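Side-chain contacts in uncharacterized protein (Leishmania major, PDB 2B4W), which is of unknown function but belongs to a family grouped with the beta-fructosidase-like enzymes, so a role in carbohydrate processing is possible: residues N32-F37 with T43-R48; G67-T72 with E288-I293. All coordinates share one frame; numbering follows the deposited sequence.

Contact 1: N32-F37 with T43-R48; sequences NCSVPF and THIYGR
T43 and H44 meet F37 where a beta hairpin begins: strand 42-50 turns back on 37-39, and then on 29-31, while the buried loop between those two short strands bows over its middle. T43 adds a CA-H...O contact to the carbonyl oxygen of F37. H44 forms the hydrogen-bonded antiparallel pair of this hairpin, its N donating a hydrogen bond to F37 O at 2.9 Å and its O accepting one from F37 N at 3.0 Å. The CB of H44 also sits over one face of the phenyl ring, 3.8 Å from the F37 centroid, a CH-pi contact. F37 can offer that face because its CG stands between its own N and carbonyl carbon (chi1 60°). The imidazole runs nearly parallel to the phenyl ring but is slid well aside.

I45 reaches the loop with CD1, which lies a tight 3.4 Å from C33 CB and also touches P36 CG. A branched, greasy residue fits here, between a thiol side chain and a proline ring. S34 grips both backbone polar atoms of Y46: Y46 N binds OG at 3.1 Å, and Y46 O takes S34 N at 2.8 Å. The hydroxyl in effect takes the place a strand carbonyl would fill; OG donates to V35 O, which leaves it to accept from Y46 N, and it also lies at the edge of the tyrosine ring. That ring joins F37 and H44 in an aromatic cluster, its OH bonded to P119 O. At G47 the lack of a side chain lets C33 SG approach to 3.8 Å from CA. Last, the extended R48 runs beside N32, their planes 69° apart and NH1 4.0 Å from N32 ND2, both nitrogens directed to OD1 of D83.

Contact 2: G67-T72 with E288-I293; sequences GKDEFT and EGRITI
R290 and D69 join two distant parts of the chain through a side-on, two-pronged salt bridge on a shared beta sheet. The arginine uses NE and NH2, one for each carboxylate oxygen: NE lies 2.7 Å from D69 OD1 and NH2 2.9 Å from D69 OD2. Carboxylate and guanidinium planes are only 20° apart, and the NH2 bond is nearly straight, 170° at its hydrogen, reaching the syn lone pair of OD2. The NE bond also comes from the syn side, but somewhat out of the carboxylate plane. Two parallel bonds of this kind fix the rotation of both flat groups. R290 gets there because its chain, extended at first, bends at chi3 (76°), turning the NE edge toward the aspartate.

D69 occupies the third position of a type II turn from G67 to E70, where the backbone takes a left-handed helical shape; its short side chain points toward the arginine's strand and meets the guanidinium at its edge. K68, the second residue of the turn and exposed, crosses R290 at about a right angle. Its CE comes 3.9 Å from R290 NH2, and the charged K68 NZ is 4.4 Å from that nitrogen. One water accepts a hydrogen bond from each, which, with the D69 carboxylate, probably eases the repulsion.

The other terminal nitrogen, NH1, forms salt bridges with E16 and D278, so the guanidinium of the buried R290 has three acidic partners, D69, E16 and D278. The strands explain the reach: 16-23 pairs with both 70-73 and 287-293, and the salt bridge spans this middle strand beside V18, while 277-283 flanks 287-293 on its other edge.

Overall arrangement
Both contacts belong to the same large mixed sheet, yet they join it by different means. Contact 1 is buried nearer the centre of the chain and joins segments close in sequence, through backbone bonds, aromatic rings and aliphatic packing. Contact 2 lies farther out and is partly open to solvent; it joins segments more than 200 residues apart, mostly through one charged pair, and buries 111 Å² against 600 Å². Their centres are about 10 Å apart, and they touch: E288 OE1 probably accepts a hydrogen bond from C33 N, and F71 packs on I45. E288 and F71 take no part in contact 2 itself, but carry its two strands against contact 1.

Contact 1: N32-F37 with T43-R48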
ATOM      1  N   ASN A  32       6.676   2.341  -5.395  1.00 19.99           N
ATOM      2  CA  ASN A  32       5.335   2.118  -4.898  1.00 27.73           C
ATOM      3  C   ASN A  32       4.907   0.659  -5.075  1.00 30.32           C
ATOM      4  O   ASN A  32       3.964   0.309  -5.778  1.00 24.42           O
ATOM      5  CB  ASN A  32       4.371   3.067  -5.596  1.00 19.94           C
ATOM      6  CG  ASN A  32       4.669   4.517  -5.265  1.00 24.60           C
ATOM      7  OD1 ASN A  32       5.518   4.844  -4.437  1.00 20.16           O
ATOM      8  ND2 ASN A  32       3.940   5.406  -5.925  1.00 23.84           N
ATOM      9  N   CYS A  33       5.650  -0.207  -4.400  1.00 13.39           N
ATOM     10  CA  CYS A  33       5.429  -1.652  -4.509  1.00 10.49           C
ATOM     11  C   CYS A  33       4.174  -2.062  -3.762  1.00 15.82           C
ATOM     12  O   CYS A  33       3.624  -1.291  -2.968  1.00 17.71           O
ATOM     13  CB  CYS A  33       6.650  -2.359  -3.942  1.00 20.68           C
ATOM     14  SG  CYS A  33       8.141  -2.157  -4.970  1.00 23.31           S
ATOM     15  N   SER A  34       3.738  -3.303  -3.990  1.00 14.48           N
ATOM     16  CA  SER A  34       2.770  -3.889  -3.074  1.00  9.37           C
ATOM     17  C   SER A  34       3.447  -4.191  -1.741  1.00 12.47           C
ATOM     18  O   SER A  34       4.679  -4.115  -1.615  1.00 17.76           O
ATOM     19  CB  SER A  34       2.176  -5.190  -3.594  1.00 13.11           C
ATOM     20  OG  SER A  34       3.162  -6.152  -3.825  1.00 13.83           O
ATOM     21  N   VAL A  35       2.666  -4.594  -0.743  1.00 20.01           N
ATOM     22  CA  VAL A  35       3.376  -5.147   0.435  1.00 14.31           C
ATOM     23  C   VAL A  35       4.034  -6.432   0.020  1.00 16.27           C
ATOM     24  O   VAL A  35       3.530  -7.148  -0.867  1.00 19.88           O
ATOM     25  CB  VAL A  35       2.397  -5.374   1.596  1.00 18.60           C
ATOM     26  CG1 VAL A  35       1.385  -6.423   1.195  1.00 23.30           C
ATOM     27  CG2 VAL A  35       3.152  -5.810   2.829  1.00 24.87           C
ATOM     28  N   PRO A  36       5.175  -6.855   0.542  1.00 17.55           N
ATOM     29  CA  PRO A  36       5.615  -8.210   0.192  1.00 15.98           C
ATOM     30  C   PRO A  36       4.622  -9.290   0.598  1.00 18.23           C
ATOM     31  O   PRO A  36       3.749  -9.086   1.438  1.00 22.47           O
ATOM     32  CB  PRO A  36       6.912  -8.359   1.014  1.00 18.87           C
ATOM     33  CG  PRO A  36       7.398  -6.936   1.064  1.00 15.67           C
ATOM     34  CD  PRO A  36       6.140  -6.170   1.410  1.00 20.71           C
ATOM     35  N   PHE A  37       4.771 -10.483   0.009  1.00 17.20           N
ATOM     36  CA  PHE A  37       3.859 -11.593   0.301  1.00 14.01           C
ATOM     37  C   PHE A  37       4.669 -12.867   0.095  1.00 24.90           C
ATOM     38  O   PHE A  37       5.821 -12.732  -0.326  1.00 20.18           O
ATOM     39  CB  PHE A  37       2.612 -11.626  -0.578  1.00 16.85           C
ATOM     40  CG  PHE A  37       2.886 -11.758  -2.074  1.00 18.79           C
ATOM     41  CD1 PHE A  37       3.240 -10.665  -2.854  1.00 16.19           C
ATOM     42  CD2 PHE A  37       2.785 -12.983  -2.695  1.00 20.76           C
ATOM     43  CE1 PHE A  37       3.477 -10.815  -4.214  1.00 13.68           C
ATOM     44  CE2 PHE A  37       3.008 -13.156  -4.043  1.00 21.87           C
ATOM     45  CZ  PHE A  37       3.353 -12.056  -4.816  1.00 19.23           C
ATOM     46  N   THR A  43       9.446 -15.323  -0.789  1.00 18.13           N
ATOM     47  CA  THR A  43       9.003 -13.962  -0.592  1.00 21.25           C
ATOM     48  C   THR A  43       8.999 -13.302  -1.981  1.00 27.34           C
ATOM     49  O   THR A  43       9.939 -13.482  -2.755  1.00 20.96           O
ATOM     50  CB  THR A  43       9.911 -13.220   0.383  1.00 20.23           C
ATOM     51  OG1 THR A  43       9.790 -13.790   1.689  1.00 25.14           O
ATOM     52  CG2 THR A  43       9.513 -11.751   0.520  1.00 24.19           C
ATOM     53  N   HIS A  44       7.928 -12.605  -2.280  1.00 26.84           N
ATOM     54  CA  HIS A  44       7.707 -11.930  -3.554  1.00 18.81           C
ATOM     55  C   HIS A  44       7.205 -10.504  -3.288  1.00 21.64           C
ATOM     56  O   HIS A  44       6.811 -10.112  -2.187  1.00 20.16           O
ATOM     57  CB  HIS A  44       6.690 -12.634  -4.407  1.00 13.92           C
ATOM     58  CG  HIS A  44       7.039 -13.963  -4.969  1.00 27.11           C
ATOM     59  ND1 HIS A  44       6.927 -15.128  -4.250  1.00 23.31           N
ATOM     60  CD2 HIS A  44       7.487 -14.314  -6.208  1.00 29.34           C
ATOM     61  CE1 HIS A  44       7.300 -16.130  -5.030  1.00 20.70           C
ATOM     62  NE2 HIS A  44       7.651 -15.681  -6.227  1.00 23.69           N
ATOM     63  N   ILE A  45       7.260  -9.719  -4.354  1.00 15.97           N
ATOM     64  CA  ILE A  45       6.749  -8.357  -4.313  1.00 10.54           C
ATOM     65  C   ILE A  45       6.350  -7.920  -5.734  1.00 10.46           C
ATOM     66  O   ILE A  45       7.034  -8.293  -6.686  1.00 23.13           O
ATOM     67  CB  ILE A  45       7.733  -7.367  -3.687  1.00 16.92           C
ATOM     68  CG1 ILE A  45       7.018  -6.114  -3.218  1.00 12.70           C
ATOM     69  CG2 ILE A  45       8.896  -7.012  -4.602  1.00 24.01           C
ATOM     70  CD1 ILE A  45       7.814  -5.116  -2.412  1.00 18.41           C
ATOM     71  N   TYR A  46       5.242  -7.186  -5.835  1.00 14.73           N
ATOM     72  CA  TYR A  46       4.934  -6.505  -7.091  1.00 14.54           C
ATOM     73  C   TYR A  46       5.508  -5.093  -7.041  1.00 20.68           C
ATOM     74  O   TYR A  46       5.399  -4.417  -6.017  1.00 21.43           O
ATOM     75  CB  TYR A  46       3.436  -6.385  -7.361  1.00 19.12           C
ATOM     76  CG  TYR A  46       2.737  -7.698  -7.563  1.00 16.33           C
ATOM     77  CD1 TYR A  46       2.770  -8.378  -8.774  1.00 17.82           C
ATOM     78  CD2 TYR A  46       2.025  -8.244  -6.502  1.00 15.41           C
ATOM     79  CE1 TYR A  46       2.114  -9.594  -8.940  1.00 24.90           C
ATOM     80  CE2 TYR A  46       1.379  -9.443  -6.661  1.00 12.37           C
ATOM     81  CZ  TYR A  46       1.422 -10.110  -7.870  1.00 17.86           C
ATOM     82  OH  TYR A  46       0.750 -11.298  -7.937  1.00 26.00           O
ATOM     83  N   GLY A  47       6.093  -4.642  -8.136  1.00 23.67           N
ATOM     84  CA  GLY A  47       6.612  -3.290  -8.219  1.00 21.16           C
ATOM     85  C   GLY A  47       6.079  -2.545  -9.436  1.00 22.17           C
ATOM     86  O   GLY A  47       5.740  -3.106 -10.479  1.00 17.95           O
ATOM     87  N   ARG A  48       6.027  -1.237  -9.241  1.00 19.16           N
ATOM     88  CA  ARG A  48       5.699  -0.309 -10.321  1.00 22.33           C
ATOM     89  C   ARG A  48       7.010   0.058 -10.993  1.00 18.93           C
ATOM     90  O   ARG A  48       7.938   0.530 -10.311  1.00 29.13           O
ATOM     91  CB  ARG A  48       4.940   0.885  -9.791  1.00 22.40           C
ATOM     92  CG  ARG A  48       4.798   2.114 -10.638  1.00 33.30           C
ATOM     93  CD  ARG A  48       4.301   3.334  -9.843  1.00 30.98           C
ATOM     94  NE  ARG A  48       3.962   4.401 -10.744  1.00 37.52           N
ATOM     95  CZ  ARG A  48       3.227   5.466 -10.671  1.00 33.52           C
ATOM     96  NH1 ARG A  48       2.572   5.867  -9.606  1.00 23.91           N
ATOM     97  NH2 ARG A  48       3.135   6.228 -11.772  1.00 22.17           N
TER

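Contact 2: G67-T72 with E288-I293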
ATOM      1  N   GLY A  67      17.736 -12.481  -2.351  1.00 22.41           N
ATOM      2  CA  GLY A  67      18.741 -12.113  -1.351  1.00 19.66           C
ATOM      3  C   GLY A  67      18.133 -11.164  -0.339  1.00 24.68           C
ATOM      4  O   GLY A  67      16.996 -10.725  -0.528  1.00 22.97           O
ATOM      5  N   LYS A  68      18.842 -10.797   0.712  1.00 30.70           N
ATOM      6  CA  LYS A  68      18.304  -9.871   1.703  1.00 28.76           C
ATOM      7  C   LYS A  68      18.037  -8.526   1.049  1.00 20.70           C
ATOM      8  O   LYS A  68      18.990  -7.939   0.537  1.00 21.76           O
ATOM      9  CB  LYS A  68      19.265  -9.721   2.889  1.00 34.10           C
ATOM     10  CG  LYS A  68      18.615  -9.074   4.109  1.00 34.40           C
ATOM     11  CD  LYS A  68      19.567  -8.171   4.860  1.00 32.10           C
ATOM     12  CE  LYS A  68      19.000  -7.647   6.166  1.00 29.27           C
ATOM     13  NZ  LYS A  68      20.045  -7.086   7.071  1.00 51.53           N
ATOM     14  N   ASP A  69      16.794  -8.057   1.031  1.00 27.03           N
ATOM     15  CA  ASP A  69      16.380  -6.809   0.375  1.00 19.86           C
ATOM     16  C   ASP A  69      16.778  -6.751  -1.099  1.00 10.64           C
ATOM     17  O   ASP A  69      16.966  -5.697  -1.704  1.00 18.88           O
ATOM     18  CB  ASP A  69      16.914  -5.610   1.165  1.00 25.82           C
ATOM     19  CG  ASP A  69      16.439  -5.627   2.606  1.00 27.52           C
ATOM     20  OD1 ASP A  69      15.224  -5.773   2.870  1.00 18.99           O
ATOM     21  OD2 ASP A  69      17.277  -5.480   3.520  1.00 23.44           O
ATOM     22  N   GLU A  70      16.846  -7.916  -1.747  1.00 21.07           N
ATOM     23  CA  GLU A  70      17.120  -8.098  -3.155  1.00 18.90           C
ATOM     24  C   GLU A  70      16.050  -8.955  -3.836  1.00 20.80           C
ATOM     25  O   GLU A  70      15.682 -10.063  -3.445  1.00 19.69           O
ATOM     26  CB  GLU A  70      18.480  -8.753  -3.409  1.00 25.19           C
ATOM     27  CG  GLU A  70      18.708  -8.995  -4.911  1.00 31.54           C
ATOM     28  CD  GLU A  70      19.946  -9.863  -5.099  1.00 38.76           C
ATOM     29  OE1 GLU A  70      21.049  -9.380  -4.773  1.00 35.49           O
ATOM     30  OE2 GLU A  70      19.842 -11.017  -5.547  1.00 28.99           O
ATOM     31  N   PHE A  71      15.530  -8.400  -4.921  1.00 27.50           N
ATOM     32  CA  PHE A  71      14.369  -8.880  -5.646  1.00 24.53           C
ATOM     33  C   PHE A  71      14.627  -8.964  -7.138  1.00 25.64           C
ATOM     34  O   PHE A  71      15.043  -7.995  -7.784  1.00 23.48           O
ATOM     35  CB  PHE A  71      13.180  -7.947  -5.321  1.00 16.07           C
ATOM     36  CG  PHE A  71      12.616  -8.225  -3.927  1.00 11.40           C
ATOM     37  CD1 PHE A  71      11.638  -9.189  -3.787  1.00 25.59           C
ATOM     38  CD2 PHE A  71      13.063  -7.530  -2.829  1.00 17.79           C
ATOM     39  CE1 PHE A  71      11.123  -9.473  -2.535  1.00 27.48           C
ATOM     40  CE2 PHE A  71      12.558  -7.793  -1.567  1.00 19.86           C
ATOM     41  CZ  PHE A  71      11.586  -8.760  -1.442  1.00 25.30           C
ATOM     42  N   THR A  72      14.373 -10.141  -7.722  1.00 20.95           N
ATOM     43  CA  THR A  72      14.593 -10.286  -9.160  1.00 26.60           C
ATOM     44  C   THR A  72      13.288 -10.486  -9.920  1.00 31.95           C
ATOM     45  O   THR A  72      12.390 -11.247  -9.567  1.00 22.46           O
ATOM     46  CB  THR A  72      15.540 -11.452  -9.489  1.00 22.52           C
ATOM     47  OG1 THR A  72      16.833 -11.187  -8.965  1.00 27.31           O
ATOM     48  CG2 THR A  72      15.765 -11.568 -10.980  1.00 15.94           C
ATOM     49  N   GLU A 288      12.247   1.940  -3.728  1.00 21.13           N
ATOM     50  CA  GLU A 288      11.462   1.239  -2.711  1.00 20.74           C
ATOM     51  C   GLU A 288      12.333   1.090  -1.468  1.00 17.23           C
ATOM     52  O   GLU A 288      13.457   0.616  -1.579  1.00 18.85           O
ATOM     53  CB  GLU A 288      10.957  -0.103  -3.239  1.00 19.95           C
ATOM     54  CG  GLU A 288       9.932  -0.855  -2.426  1.00 21.37           C
ATOM     55  CD  GLU A 288       8.582  -0.224  -2.211  1.00 27.24           C
ATOM     56  OE1 GLU A 288       8.164   0.646  -3.015  1.00 21.49           O
ATOM     57  OE2 GLU A 288       7.880  -0.605  -1.225  1.00 17.51           O
ATOM     58  N   GLY A 289      11.800   1.506  -0.318  1.00 19.83           N
ATOM     59  CA  GLY A 289      12.574   1.386   0.895  1.00 23.97           C
ATOM     60  C   GLY A 289      11.923   0.458   1.909  1.00 29.92           C
ATOM     61  O   GLY A 289      10.734   0.126   1.852  1.00 20.91           O
ATOM     62  N   ARG A 290      12.739   0.033   2.869  1.00 22.23           N
ATOM     63  CA  ARG A 290      12.310  -0.694   4.048  1.00 20.24           C
ATOM     64  C   ARG A 290      12.988  -0.108   5.295  1.00 27.86           C
ATOM     65  O   ARG A 290      14.218   0.012   5.322  1.00 21.27           O
ATOM     66  CB  ARG A 290      12.641  -2.182   3.922  1.00 16.47           C
ATOM     67  CG  ARG A 290      12.443  -2.962   5.213  1.00 20.83           C
ATOM     68  CD  ARG A 290      12.908  -4.382   5.130  1.00 14.31           C
ATOM     69  NE  ARG A 290      14.339  -4.607   5.171  1.00 21.64           N
ATOM     70  CZ  ARG A 290      15.120  -4.501   6.244  1.00 21.30           C
ATOM     71  NH1 ARG A 290      14.674  -4.157   7.436  1.00 22.34           N
ATOM     72  NH2 ARG A 290      16.429  -4.736   6.156  1.00 24.83           N
ATOM     73  N   ILE A 291      12.179   0.227   6.291  1.00 22.43           N
ATOM     74  CA  ILE A 291      12.645   0.622   7.608  1.00 23.51           C
ATOM     75  C   ILE A 291      11.964  -0.306   8.628  1.00 24.78           C
ATOM     76  O   ILE A 291      10.813  -0.691   8.386  1.00 22.92           O
ATOM     77  CB  ILE A 291      12.366   2.080   8.018  1.00 17.76           C
ATOM     78  CG1 ILE A 291      10.899   2.478   7.960  1.00 14.30           C
ATOM     79  CG2 ILE A 291      13.293   3.005   7.213  1.00 17.77           C
ATOM     80  CD1 ILE A 291      10.511   3.889   8.384  1.00 17.40           C
ATOM     81  N   THR A 292      12.705  -0.606   9.679  1.00 19.95           N
ATOM     82  CA  THR A 292      12.235  -1.425  10.808  1.00 18.95           C
ATOM     83  C   THR A 292      11.881  -0.453  11.927  1.00 21.66           C
ATOM     84  O   THR A 292      12.703   0.362  12.326  1.00 21.49           O
ATOM     85  CB  THR A 292      13.287  -2.460  11.216  1.00 23.70           C
ATOM     86  OG1 THR A 292      13.604  -3.299  10.089  1.00 23.89           O
ATOM     87  CG2 THR A 292      12.767  -3.372  12.311  1.00 24.61           C
ATOM     88  N   ILE A 293      10.647  -0.548  12.391  1.00 18.70           N
ATOM     89  CA  ILE A 293       9.972   0.323  13.310  1.00 18.14           C
ATOM     90  C   ILE A 293       9.151  -0.477  14.327  1.00 19.20           C
ATOM     91  O   ILE A 293       8.908  -1.664  14.146  1.00 18.31           O
ATOM     92  CB  ILE A 293       9.065   1.290  12.534  1.00 22.87           C
ATOM     93  CG1 ILE A 293       7.979   0.632  11.693  1.00 19.00           C
ATOM     94  CG2 ILE A 293       9.900   2.191  11.630  1.00 20.79           C
ATOM     95  CD1 ILE A 293       6.817   1.548  11.376  1.00 17.86           C
TER
HETATM   96  O   HOH W   1      18.898  -4.791   7.383  1.00 24.04           O